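Side-chain contacts in polyketide synthase PksJ (Bacillus subtilis subsp. subtilis, PDB 4J1Q), which catalyses stereoselective alpha- and beta-ketoreduction on the bacillaene assembly line through an NADPH-binding ketoreductase domain: residues Tyr44-Ile49 and Gln97-Lys102; Leu129-Glu134 and Asp169-Tyr174. All coordinates share one frame; numbering follows the deposited sequence.

Interaction 1: residues Tyr44-Ile49 and Gln97-Lys102; sequences YTEHII and QSKVRK
Lys99 sits where the chain leaves helix 81-98 and takes the N-cap position of helix 100-105, and from this break its side chain turns across to Glu46, the centre of a salt-bridge network with Lys99 and Lys102. Bends at chi2, chi3 and chi4 bring Lys99 NZ round to Glu46 OE1, 2.7 Å away. The ammonium meets that oxygen on its syn side, 22° out of the carboxylate plane, making a charged hydrogen bond within a salt bridge. The ends of Lys99 and Ile48 also meet tip to tip, with Ile48 CD1 4.1 Å from Lys99 NZ. Ile48 is the buried part of the contact and touches Ile72 of the next strand.

The strand carrying Glu46 and Ile48, 46-52, runs between 70-74 and 108-115, in the Rossmann-like half of the ketoreductase usually called the structural subdomain; the NADPH pocket is built from residues much later in the chain. Glu46 stretches out from the strand with CG anti to its backbone N (chi1 -154°), crossing both lysines at about a right angle.

One helical turn after Lys99, Lys102 arrives fully extended beyond CG. Its terminal nitrogen is placed less surely; as modelled, Lys102 NZ makes a salt bridge to Glu46 OE2 at 2.9 Å and a weak bond to Glu46 OE1.

Interaction 2: residues Leu129-Glu134 and Asp169-Tyr174; sequences LFKTAE and DKQIRY
Glu134 and Lys170 reach for each other from opposite directions and close a salt bridge between helix 126-136 and the residue that leads into strand 171-175. Lys170 NZ lies 2.7 Å from Glu134 OE1 and takes the syn lone pair of that oxygen, on the side facing OE2. Being on this side, the ammonium is also near the second oxygen, and a weak bond runs from Lys170 NZ to Glu134 OE2 at 2.9 Å. Glu134 is nearly straight beyond CG, while Lys170 makes a single bend early, at chi2 (-57°), and then runs out extended, its CD and CE passing close to Glu134 OE1 before NZ arrives. Each end has another partner: Glu134 OE1 also accepts the backbone N of Ala142, and Lys170 NZ also donates to Pro167 O, which probably restricts how far the pair can swing.

A turn back along the helix, Lys131 behaves differently. Its chain is extended until the last torsion, where chi4 of 85° turns NZ aside to meet Gln171. The two side chains cross at about a right angle, and the bond from Lys131 NZ to Gln171 OE1, 2.9 Å long, is weak. In Gln171, CG lies anti to the carbonyl carbon (chi1 -62°), and the extended chain beyond it carries OE1 to Lys131.

Both pairs lie at the surface. Beneath them, Phe130 and Ala133 pack on strand 140-147, which is the neighbour of 171-175, and on helix 81-98, while Leu129 and Thr132 of the same helix rest against helix 349-370.

How the interactions relate
The two contacts follow one another along the chain: interaction 1 is complete at Lys102 before interaction 2 begins at Leu129. Their centres lie 16 Å apart, with nearest atoms about 7 Å from each other, and they do not touch. What connects them is a run of adjacent strands, 46-52, 108-115, 140-147 and 171-175, with interaction 1 at the first and interaction 2 at the last. Helix 81-98, whose last turn opens segment 97-102, also packs against 129-134. Both join a helical region to a strand or its lead-in through mainly charged side chains, in the half of the ketoreductase that precedes the NADPH pocket residues; helix 126-136 additionally meets helix 349-370, from the cofactor-binding half.

Interaction 1: residues Tyr44-Ile49 and Gln97-Lys102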
ATOM      1  N   TYR A  44      18.695 -24.204  -2.490  1.00 82.20           N
ATOM      2  CA  TYR A  44      18.967 -22.853  -2.967  1.00 74.27           C
ATOM      3  C   TYR A  44      20.409 -22.666  -3.433  1.00 78.08           C
ATOM      4  O   TYR A  44      21.359 -22.937  -2.691  1.00 83.05           O
ATOM      5  CB  TYR A  44      18.611 -21.825  -1.898  1.00 70.21           C
ATOM      6  CG  TYR A  44      17.142 -21.820  -1.555  1.00 68.81           C
ATOM      7  CD1 TYR A  44      16.184 -21.513  -2.520  1.00 65.18           C
ATOM      8  CD2 TYR A  44      16.702 -22.238  -0.298  1.00 68.50           C
ATOM      9  CE1 TYR A  44      14.836 -21.544  -2.221  1.00 62.16           C
ATOM     10  CE2 TYR A  44      15.356 -22.283   0.010  1.00 67.28           C
ATOM     11  CZ  TYR A  44      14.427 -21.921  -0.955  1.00 66.36           C
ATOM     12  OH  TYR A  44      13.084 -21.971  -0.649  1.00 61.81           O
ATOM     13  N   THR A  45      20.566 -22.210  -4.672  1.00 75.64           N
ATOM     14  CA  THR A  45      21.857 -21.758  -5.168  1.00 78.17           C
ATOM     15  C   THR A  45      22.426 -20.621  -4.329  1.00 78.27           C
ATOM     16  O   THR A  45      23.641 -20.452  -4.263  1.00 76.34           O
ATOM     17  CB  THR A  45      21.752 -21.270  -6.616  1.00 78.82           C
ATOM     18  OG1 THR A  45      20.786 -20.219  -6.682  1.00 78.84           O
ATOM     19  CG2 THR A  45      21.321 -22.406  -7.520  1.00 81.12           C
ATOM     20  N   GLU A  46      21.548 -19.826  -3.717  1.00 76.41           N
ATOM     21  CA  GLU A  46      21.984 -18.651  -2.974  1.00 73.60           C
ATOM     22  C   GLU A  46      21.015 -18.256  -1.862  1.00 71.45           C
ATOM     23  O   GLU A  46      19.806 -18.472  -1.963  1.00 76.55           O
ATOM     24  CB  GLU A  46      22.224 -17.474  -3.924  1.00 76.61           C
ATOM     25  CG  GLU A  46      23.225 -16.449  -3.408  1.00 78.29           C
ATOM     26  CD  GLU A  46      23.768 -15.545  -4.506  1.00 81.56           C
ATOM     27  OE1 GLU A  46      24.143 -14.390  -4.190  1.00 82.77           O
ATOM     28  OE2 GLU A  46      23.826 -15.986  -5.677  1.00 78.21           O
ATOM     29  N   HIS A  47      21.564 -17.707  -0.784  1.00 67.82           N
ATOM     30  CA  HIS A  47      20.774 -17.266   0.355  1.00 62.30           C
ATOM     31  C   HIS A  47      21.152 -15.874   0.750  1.00 63.55           C
ATOM     32  O   HIS A  47      22.311 -15.602   1.118  1.00 62.05           O
ATOM     33  CB  HIS A  47      20.958 -18.190   1.550  1.00 62.87           C
ATOM     34  CG  HIS A  47      20.041 -17.873   2.713  1.00 61.59           C
ATOM     35  ND1 HIS A  47      19.662 -18.798   3.608  1.00 59.64           N
ATOM     36  CD2 HIS A  47      19.399 -16.687   3.077  1.00 59.27           C
ATOM     37  CE1 HIS A  47      18.852 -18.236   4.523  1.00 60.34           C
ATOM     38  NE2 HIS A  47      18.716 -16.935   4.215  1.00 59.92           N
ATOM     39  N   ILE A  48      20.156 -14.982   0.692  1.00 59.35           N
ATOM     40  CA  ILE A  48      20.367 -13.573   0.994  1.00 56.79           C
ATOM     41  C   ILE A  48      19.432 -13.109   2.085  1.00 55.60           C
ATOM     42  O   ILE A  48      18.241 -13.430   2.073  1.00 54.15           O
ATOM     43  CB  ILE A  48      20.157 -12.688  -0.242  1.00 54.37           C
ATOM     44  CG1 ILE A  48      21.051 -13.161  -1.373  1.00 56.20           C
ATOM     45  CG2 ILE A  48      20.429 -11.226   0.089  1.00 51.40           C
ATOM     46  CD1 ILE A  48      21.231 -12.144  -2.471  1.00 57.08           C
ATOM     47  N   ILE A  49      19.984 -12.374   3.042  1.00 56.06           N
ATOM     48  CA  ILE A  49      19.194 -11.808   4.119  1.00 56.40           C
ATOM     49  C   ILE A  49      19.470 -10.324   4.267  1.00 57.94           C
ATOM     50  O   ILE A  49      20.624  -9.900   4.275  1.00 58.09           O
ATOM     51  CB  ILE A  49      19.420 -12.527   5.458  1.00 59.39           C
ATOM     52  CG1 ILE A  49      20.892 -12.502   5.840  1.00 63.74           C
ATOM     53  CG2 ILE A  49      18.953 -13.968   5.356  1.00 61.95           C
ATOM     54  CD1 ILE A  49      21.195 -13.168   7.173  1.00 66.24           C
ATOM     55  N   GLN A  97      17.864  -6.635  -9.842  1.00 43.63           N
ATOM     56  CA  GLN A  97      18.357  -6.389 -11.192  1.00 46.67           C
ATOM     57  C   GLN A  97      19.682  -7.090 -11.426  1.00 52.71           C
ATOM     58  O   GLN A  97      19.856  -7.767 -12.433  1.00 53.19           O
ATOM     59  CB  GLN A  97      18.548  -4.899 -11.436  1.00 41.81           C
ATOM     60  CG  GLN A  97      17.270  -4.170 -11.759  1.00 39.47           C
ATOM     61  CD  GLN A  97      17.492  -2.683 -11.977  1.00 39.44           C
ATOM     62  OE1 GLN A  97      18.371  -2.077 -11.365  1.00 39.98           O
ATOM     63  NE2 GLN A  97      16.692  -2.090 -12.848  1.00 36.77           N
ATOM     64  N   SER A  98      20.603  -6.920 -10.480  1.00 55.67           N
ATOM     65  CA  SER A  98      21.958  -7.449 -10.610  1.00 66.85           C
ATOM     66  C   SER A  98      21.944  -8.968 -10.660  1.00 70.31           C
ATOM     67  O   SER A  98      22.656  -9.577 -11.449  1.00 82.38           O
ATOM     68  CB  SER A  98      22.806  -7.023  -9.416  1.00 66.69           C
ATOM     69  OG  SER A  98      22.793  -8.037  -8.426  1.00 68.22           O
ATOM     70  N   LYS A  99      21.184  -9.568  -9.754  1.00 68.72           N
ATOM     71  CA  LYS A  99      21.188 -10.998  -9.587  1.00 71.46           C
ATOM     72  C   LYS A  99      20.374 -11.650 -10.683  1.00 65.28           C
ATOM     73  O   LYS A  99      20.122 -12.843 -10.650  1.00 69.61           O
ATOM     74  CB  LYS A  99      20.630 -11.370  -8.211  1.00 71.12           C
ATOM     75  CG  LYS A  99      21.522 -10.933  -7.056  1.00 78.86           C
ATOM     76  CD  LYS A  99      22.996 -11.179  -7.348  1.00 82.04           C
ATOM     77  CE  LYS A  99      23.535 -12.359  -6.551  1.00 92.88           C
ATOM     78  NZ  LYS A  99      24.165 -11.941  -5.264  1.00 97.79           N
ATOM     79  N   VAL A 100      20.007 -10.866 -11.679  1.00 62.30           N
ATOM     80  CA  VAL A 100      19.010 -11.300 -12.623  1.00 63.49           C
ATOM     81  C   VAL A 100      19.470 -12.516 -13.427  1.00 68.69           C
ATOM     82  O   VAL A 100      18.691 -13.429 -13.687  1.00 63.56           O
ATOM     83  CB  VAL A 100      18.606 -10.167 -13.566  1.00 62.51           C
ATOM     84  CG1 VAL A 100      19.666  -9.950 -14.643  1.00 64.85           C
ATOM     85  CG2 VAL A 100      17.249 -10.471 -14.174  1.00 66.68           C
ATOM     86  N   ARG A 101      20.740 -12.527 -13.807  1.00 74.74           N
ATOM     87  CA  ARG A 101      21.290 -13.648 -14.552  1.00 78.69           C
ATOM     88  C   ARG A 101      21.296 -14.914 -13.704  1.00 77.35           C
ATOM     89  O   ARG A 101      20.973 -15.986 -14.196  1.00 81.33           O
ATOM     90  CB  ARG A 101      22.699 -13.325 -15.058  1.00 85.09           C
ATOM     91  CG  ARG A 101      22.880 -13.480 -16.564  1.00 94.41           C
ATOM     92  CD  ARG A 101      23.816 -12.423 -17.140  1.00101.25           C
ATOM     93  NE  ARG A 101      23.303 -11.074 -16.908  1.00109.42           N
ATOM     94  CZ  ARG A 101      23.919  -9.953 -17.264  1.00110.82           C
ATOM     95  NH1 ARG A 101      25.082  -9.998 -17.912  1.00104.86           N
ATOM     96  NH2 ARG A 101      23.360  -8.783 -16.975  1.00 99.56           N
ATOM     97  N   LYS A 102      21.616 -14.785 -12.423  1.00 74.29           N
ATOM     98  CA  LYS A 102      21.546 -15.930 -11.514  1.00 79.73           C
ATOM     99  C   LYS A 102      20.136 -16.517 -11.452  1.00 78.87           C
ATOM    100  O   LYS A 102      19.940 -17.720 -11.653  1.00 77.48           O
ATOM    101  CB  LYS A 102      22.001 -15.538 -10.115  1.00 83.36           C
ATOM    102  CG  LYS A 102      23.465 -15.157 -10.011  1.00 93.39           C
ATOM    103  CD  LYS A 102      23.813 -14.857  -8.560  1.00109.50           C
ATOM    104  CE  LYS A 102      25.284 -14.512  -8.388  1.00128.07           C
ATOM    105  NZ  LYS A 102      25.584 -14.153  -6.974  1.00142.55           N
TER

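Interaction 2: residues Leu129-Glu134 and Asp169-Tyr174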
ATOM      1  N   LEU A 129       7.124  -5.275  -3.002  1.00 25.76           N
ATOM      2  CA  LEU A 129       8.240  -5.503  -3.918  1.00 26.82           C
ATOM      3  C   LEU A 129       8.580  -7.012  -4.063  1.00 28.39           C
ATOM      4  O   LEU A 129       8.804  -7.495  -5.184  1.00 29.25           O
ATOM      5  CB  LEU A 129       9.482  -4.681  -3.504  1.00 27.09           C
ATOM      6  CG  LEU A 129      10.810  -4.704  -4.300  1.00 28.46           C
ATOM      7  CD1 LEU A 129      10.671  -4.562  -5.793  1.00 30.02           C
ATOM      8  CD2 LEU A 129      11.732  -3.607  -3.829  1.00 29.19           C
ATOM      9  N   PHE A 130       8.618  -7.731  -2.943  1.00 28.77           N
ATOM     10  CA  PHE A 130       8.997  -9.181  -2.934  1.00 31.20           C
ATOM     11  C   PHE A 130       8.002 -10.070  -3.708  1.00 31.79           C
ATOM     12  O   PHE A 130       8.400 -10.903  -4.527  1.00 32.01           O
ATOM     13  CB  PHE A 130       9.131  -9.677  -1.488  1.00 31.74           C
ATOM     14  CG  PHE A 130      10.495  -9.404  -0.895  1.00 34.90           C
ATOM     15  CD1 PHE A 130      11.394  -8.560  -1.551  1.00 33.61           C
ATOM     16  CD2 PHE A 130      10.916 -10.051   0.253  1.00 36.18           C
ATOM     17  CE1 PHE A 130      12.678  -8.356  -1.063  1.00 36.71           C
ATOM     18  CE2 PHE A 130      12.188  -9.828   0.761  1.00 39.13           C
ATOM     19  CZ  PHE A 130      13.085  -9.002   0.085  1.00 37.50           C
ATOM     20  N   LYS A 131       6.714  -9.792  -3.540  1.00 30.07           N
ATOM     21  CA  LYS A 131       5.690 -10.470  -4.307  1.00 32.31           C
ATOM     22  C   LYS A 131       5.779 -10.221  -5.808  1.00 33.15           C
ATOM     23  O   LYS A 131       5.657 -11.156  -6.597  1.00 35.76           O
ATOM     24  CB  LYS A 131       4.307 -10.083  -3.790  1.00 33.68           C
ATOM     25  CG  LYS A 131       4.103 -10.532  -2.357  1.00 36.16           C
ATOM     26  CD  LYS A 131       2.630 -10.467  -1.986  1.00 41.09           C
ATOM     27  CE  LYS A 131       2.329 -11.514  -0.912  1.00 44.19           C
ATOM     28  NZ  LYS A 131       2.643 -10.965   0.426  1.00 43.98           N
ATOM     29  N   THR A 132       6.065  -8.987  -6.215  1.00 31.17           N
ATOM     30  CA  THR A 132       6.259  -8.721  -7.638  1.00 30.91           C
ATOM     31  C   THR A 132       7.508  -9.419  -8.152  1.00 32.64           C
ATOM     32  O   THR A 132       7.443 -10.139  -9.127  1.00 35.42           O
ATOM     33  CB  THR A 132       6.317  -7.217  -7.939  1.00 30.26           C
ATOM     34  OG1 THR A 132       5.085  -6.615  -7.504  1.00 30.15           O
ATOM     35  CG2 THR A 132       6.523  -6.959  -9.465  1.00 28.89           C
ATOM     36  N   ALA A 133       8.618  -9.271  -7.438  1.00 32.78           N
ATOM     37  CA  ALA A 133       9.852  -9.979  -7.777  1.00 34.87           C
ATOM     38  C   ALA A 133       9.644 -11.490  -8.007  1.00 39.08           C
ATOM     39  O   ALA A 133      10.202 -12.047  -8.963  1.00 39.30           O
ATOM     40  CB  ALA A 133      10.918  -9.741  -6.711  1.00 32.48           C
ATOM     41  N   GLU A 134       8.854 -12.145  -7.133  1.00 40.05           N
ATOM     42  CA  GLU A 134       8.526 -13.591  -7.279  1.00 43.28           C
ATOM     43  C   GLU A 134       7.759 -13.906  -8.569  1.00 44.35           C
ATOM     44  O   GLU A 134       7.999 -14.926  -9.203  1.00 43.13           O
ATOM     45  CB  GLU A 134       7.695 -14.102  -6.098  1.00 43.54           C
ATOM     46  CG  GLU A 134       8.489 -14.352  -4.826  1.00 47.13           C
ATOM     47  CD  GLU A 134       7.860 -15.430  -3.944  1.00 53.57           C
ATOM     48  OE1 GLU A 134       8.045 -15.403  -2.716  1.00 52.29           O
ATOM     49  OE2 GLU A 134       7.230 -16.361  -4.484  1.00 62.24           O
ATOM     50  N   ASP A 169       5.686 -19.606   2.791  1.00 57.34           N
ATOM     51  CA  ASP A 169       5.421 -18.624   3.851  1.00 52.56           C
ATOM     52  C   ASP A 169       6.026 -17.279   3.492  1.00 48.96           C
ATOM     53  O   ASP A 169       7.226 -17.047   3.725  1.00 45.49           O
ATOM     54  CB  ASP A 169       6.036 -19.068   5.186  1.00 55.09           C
ATOM     55  CG  ASP A 169       5.158 -20.032   5.946  1.00 61.88           C
ATOM     56  OD1 ASP A 169       4.087 -20.422   5.415  1.00 61.06           O
ATOM     57  OD2 ASP A 169       5.544 -20.395   7.085  1.00 65.96           O
ATOM     58  N   LYS A 170       5.166 -16.356   3.074  1.00 44.65           N
ATOM     59  CA  LYS A 170       5.625 -15.128   2.421  1.00 43.76           C
ATOM     60  C   LYS A 170       5.784 -13.996   3.417  1.00 40.62           C
ATOM     61  O   LYS A 170       6.707 -13.195   3.305  1.00 39.12           O
ATOM     62  CB  LYS A 170       4.694 -14.730   1.274  1.00 39.60           C
ATOM     63  CG  LYS A 170       4.521 -15.821   0.225  1.00 42.35           C
ATOM     64  CD  LYS A 170       5.846 -16.253  -0.382  1.00 44.53           C
ATOM     65  CE  LYS A 170       5.648 -17.173  -1.585  1.00 46.57           C
ATOM     66  NZ  LYS A 170       6.927 -17.814  -2.047  1.00 44.18           N
ATOM     67  N   GLN A 171       4.884 -13.941   4.396  1.00 40.21           N
ATOM     68  CA  GLN A 171       4.960 -12.946   5.444  1.00 38.79           C
ATOM     69  C   GLN A 171       4.849 -13.604   6.801  1.00 41.14           C
ATOM     70  O   GLN A 171       3.898 -14.324   7.091  1.00 42.82           O
ATOM     71  CB  GLN A 171       3.887 -11.883   5.267  1.00 36.18           C
ATOM     72  CG  GLN A 171       4.052 -11.122   3.968  1.00 38.19           C
ATOM     73  CD  GLN A 171       2.864 -10.244   3.671  1.00 38.01           C
ATOM     74  OE1 GLN A 171       1.822 -10.726   3.213  1.00 37.82           O
ATOM     75  NE2 GLN A 171       2.977  -8.978   4.026  1.00 34.19           N
ATOM     76  N   ILE A 172       5.852 -13.363   7.623  1.00 41.38           N
ATOM     77  CA  ILE A 172       6.047 -14.123   8.830  1.00 43.47           C
ATOM     78  C   ILE A 172       6.298 -13.154   9.979  1.00 44.17           C
ATOM     79  O   ILE A 172       6.867 -12.086   9.778  1.00 45.44           O
ATOM     80  CB  ILE A 172       7.183 -15.169   8.654  1.00 43.85           C
ATOM     81  CG1 ILE A 172       6.714 -16.246   7.667  1.00 44.46           C
ATOM     82  CG2 ILE A 172       7.517 -15.833   9.985  1.00 46.19           C
ATOM     83  CD1 ILE A 172       7.819 -17.061   7.027  1.00 49.30           C
ATOM     84  N   ARG A 173       5.728 -13.460  11.133  1.00 45.50           N
ATOM     85  CA  ARG A 173       5.817 -12.586  12.277  1.00 47.95           C
ATOM     86  C   ARG A 173       6.297 -13.331  13.546  1.00 51.03           C
ATOM     87  O   ARG A 173       5.692 -14.316  13.957  1.00 48.30           O
ATOM     88  CB  ARG A 173       4.470 -11.956  12.541  1.00 46.74           C
ATOM     89  CG  ARG A 173       4.549 -10.768  13.481  1.00 49.68           C
ATOM     90  CD  ARG A 173       3.543  -9.715  13.072  1.00 49.20           C
ATOM     91  NE  ARG A 173       3.207  -8.859  14.203  1.00 55.51           N
ATOM     92  CZ  ARG A 173       2.966  -7.558  14.116  1.00 52.74           C
ATOM     93  NH1 ARG A 173       2.656  -6.872  15.210  1.00 54.77           N
ATOM     94  NH2 ARG A 173       3.031  -6.945  12.939  1.00 49.34           N
ATOM     95  N   TYR A 174       7.339 -12.802  14.179  1.00 51.10           N
ATOM     96  CA  TYR A 174       7.781 -13.284  15.481  1.00 57.00           C
ATOM     97  C   TYR A 174       7.653 -12.185  16.523  1.00 57.88           C
ATOM     98  O   TYR A 174       8.274 -11.129  16.386  1.00 56.29           O
ATOM     99  CB  TYR A 174       9.237 -13.753  15.419  1.00 59.61           C
ATOM    100  CG  TYR A 174       9.469 -14.912  14.482  1.00 62.06           C
ATOM    101  CD1 TYR A 174       9.036 -16.197  14.809  1.00 63.57           C
ATOM    102  CD2 TYR A 174      10.137 -14.729  13.273  1.00 58.59           C
ATOM    103  CE1 TYR A 174       9.271 -17.269  13.960  1.00 61.86           C
ATOM    104  CE2 TYR A 174      10.344 -15.787  12.404  1.00 62.42           C
ATOM    105  CZ  TYR A 174       9.924 -17.057  12.759  1.00 63.48           C
ATOM    106  OH  TYR A 174      10.158 -18.119  11.918  1.00 62.61           O
TER